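Local coordinates for protein CG4930 (Drosophila melanogaster, PDB 3ISM) that inhibits the endonuclease EndoG by forming a complex with it, at residues Asp125-Arg128 with Asp129-Lys133. The protein carries 1 engineered substitution. Sequence-based numbering, arbitrary orientation.
Sequences DFWR and DVLVK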
loop_
_atom_site.group_PDB
_atom_site.type_symbol
_atom_site.label_atom_id
_atom_site.label_comp_id
_atom_site.label_asym_id
_atom_site.label_seq_id
_atom_site.Cartn_x
_atom_site.Cartn_y
_atom_site.Cartn_z
ATOM N N ASP C 125 -13.080 -46.575 22.776
ATOM C CA ASP C 125 -13.798 -45.327 23.047
ATOM C C ASP C 125 -12.903 -44.136 22.730
ATOM O O ASP C 125 -13.315 -43.224 22.016
ATOM C CB ASP C 125 -14.310 -45.254 24.488
ATOM C CG ASP C 125 -15.465 -46.212 24.750
ATOM O OD1 ASP C 125 -16.178 -46.589 23.792
ATOM O OD2 ASP C 125 -15.658 -46.594 25.924
ATOM N N PHE C 126 -11.670 -44.160 23.235
ATOM C CA PHE C 126 -10.680 -43.120 22.903
ATOM C C PHE C 126 -10.435 -43.033 21.381
ATOM O O PHE C 126 -10.312 -41.937 20.840
ATOM C CB PHE C 126 -9.365 -43.346 23.658
ATOM C CG PHE C 126 -8.334 -42.261 23.438
ATOM C CD1 PHE C 126 -8.404 -41.060 24.137
ATOM C CD2 PHE C 126 -7.279 -42.451 22.546
ATOM C CE1 PHE C 126 -7.451 -40.061 23.941
ATOM C CE2 PHE C 126 -6.323 -41.453 22.350
ATOM C CZ PHE C 126 -6.416 -40.257 23.040
ATOM N N TRP C 127 -10.382 -44.178 20.704
ATOM C CA TRP C 127 -10.208 -44.192 19.250
ATOM C C TRP C 127 -11.398 -43.508 18.584
ATOM O O TRP C 127 -11.209 -42.572 17.831
ATOM C CB TRP C 127 -9.989 -45.616 18.717
ATOM C CG TRP C 127 -10.038 -45.772 17.208
ATOM C CD1 TRP C 127 -10.916 -46.544 16.500
ATOM C CD2 TRP C 127 -9.194 -45.136 16.232
ATOM N NE1 TRP C 127 -10.672 -46.439 15.150
ATOM C CE2 TRP C 127 -9.615 -45.586 14.958
ATOM C CE3 TRP C 127 -8.120 -44.235 16.308
ATOM C CZ2 TRP C 127 -9.003 -45.167 13.776
ATOM C CZ3 TRP C 127 -7.517 -43.812 15.130
ATOM C CH2 TRP C 127 -7.954 -44.283 13.882
ATOM N N ARG C 128 -12.609 -43.934 18.929
ATOM C CA ARG C 128 -13.832 -43.398 18.337
ATOM C C ARG C 128 -14.160 -41.958 18.739
ATOM O O ARG C 128 -14.462 -41.127 17.879
ATOM C CB ARG C 128 -15.024 -44.309 18.644
ATOM C CG ARG C 128 -14.985 -45.640 17.911
ATOM C CD ARG C 128 -16.282 -46.425 18.067
ATOM N NE ARG C 128 -16.543 -46.735 19.473
ATOM C CZ ARG C 128 -16.348 -47.927 20.029
ATOM N NH1 ARG C 128 -15.902 -48.950 19.299
ATOM N NH2 ARG C 128 -16.608 -48.096 21.320
ATOM N N ASP C 129 -14.092 -41.664 20.037
ATOM C CA ASP C 129 -14.592 -40.390 20.572
ATOM C C ASP C 129 -13.562 -39.276 20.486
ATOM O O ASP C 129 -13.916 -38.106 20.353
ATOM C CB ASP C 129 -15.043 -40.547 22.031
ATOM C CG ASP C 129 -16.122 -41.606 22.208
ATOM O OD1 ASP C 129 -16.910 -41.827 21.262
ATOM O OD2 ASP C 129 -16.182 -42.217 23.305
ATOM N N VAL C 130 -12.290 -39.637 20.578
ATOM C CA VAL C 130 -11.234 -38.647 20.561
ATOM C C VAL C 130 -10.500 -38.590 19.216
ATOM O O VAL C 130 -10.645 -37.597 18.486
ATOM C CB VAL C 130 -10.252 -38.802 21.757
ATOM C CG1 VAL C 130 -9.191 -37.738 21.702
ATOM C CG2 VAL C 130 -11.013 -38.707 23.094
ATOM N N LEU C 131 -9.725 -39.623 18.876
ATOM C CA LEU C 131 -8.876 -39.542 17.682
ATOM C C LEU C 131 -9.684 -39.382 16.386
ATOM O O LEU C 131 -9.320 -38.584 15.509
ATOM C CB LEU C 131 -7.917 -40.730 17.585
ATOM C CG LEU C 131 -6.878 -40.844 18.712
ATOM C CD1 LEU C 131 -5.893 -42.014 18.519
ATOM C CD2 LEU C 131 -6.109 -39.558 18.847
ATOM N N VAL C 132 -10.771 -40.142 16.272
ATOM C CA VAL C 132 -11.617 -40.106 15.086
ATOM C C VAL C 132 -12.549 -38.881 15.111
ATOM O O VAL C 132 -12.473 -38.026 14.214
ATOM C CB VAL C 132 -12.434 -41.418 14.903
ATOM C CG1 VAL C 132 -13.479 -41.267 13.802
ATOM C CG2 VAL C 132 -11.509 -42.602 14.609
ATOM N N LYS C 133 -13.403 -38.781 16.131
ATOM C CA LYS C 133 -14.404 -37.710 16.164
ATOM C C LYS C 133 -13.803 -36.306 16.168
ATOM O O LYS C 133 -14.296 -35.420 15.472
ATOM C CB LYS C 133 -15.361 -37.854 17.343
ATOM C CG LYS C 133 -16.630 -37.030 17.152
ATOM C CD LYS C 133 -17.474 -36.948 18.400
ATOM C CE LYS C 133 -18.677 -36.032 18.150
ATOM N NZ LYS C 133 -18.782 -35.006 19.229
HETATM O O HOH W 1 -17.532 -44.663 21.569
#
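Val132 meets Trp127 through one methyl: Val132 CG2 sits 3.6 Å from the centroid of the six-membered ring of Trp127 and 15° off its normal, a CH-pi contact centred on the face. With Trp127 CG anti to the backbone N (chi1 170°), the indole stands out from the helix where the methyl can lie over it. Leu131 crosses the same indole at about a right angle, Leu131 CD1 in plane at its edge. Leu131 CG packs 3.7 Å from Phe126 CE2, wedging Leu131 between both aromatics. Val130 CB makes a CH-pi contact over one face of Phe126, 4.1 Å from the ring centroid and offset toward the rim.

Backbone bonding shows how the turn widens. Asp129 N reaches Asp125 O in the usual i+4 way, as Val130 N does Phe126 O, but Phe126 O also accepts from Leu131 N (3.1 Å). Val132 N to Trp127 O (2.9 Å) and Lys133 N to Arg128 O (3.1 Å) complete three successive i+5 bonds.

On the polar side, one water accepts a hydrogen bond from Arg128 NE and donates to Asp125 OD1 and Asp129 OD1. Arg128 NH2 closes a salt bridge to Asp125 OD1 (2.9 Å), its hydrogen bond weak at 128°. Asp125 OD1 and Asp129 OD2 lie 4.4 Å apart, a repulsion the guanidinium and water probably offset.

Trp127 NE1 is hydrogen-bonded to His160 O; a leucine at Trp127 would probably deprive that carbonyl of the indole N-H and Val132 CG2 of its aromatic face.

These features mark an amphipathic helix with a pi-type turn, its apolar side against helices 81-102 and 104-120 of the all-helical Ku C-terminal-like domain.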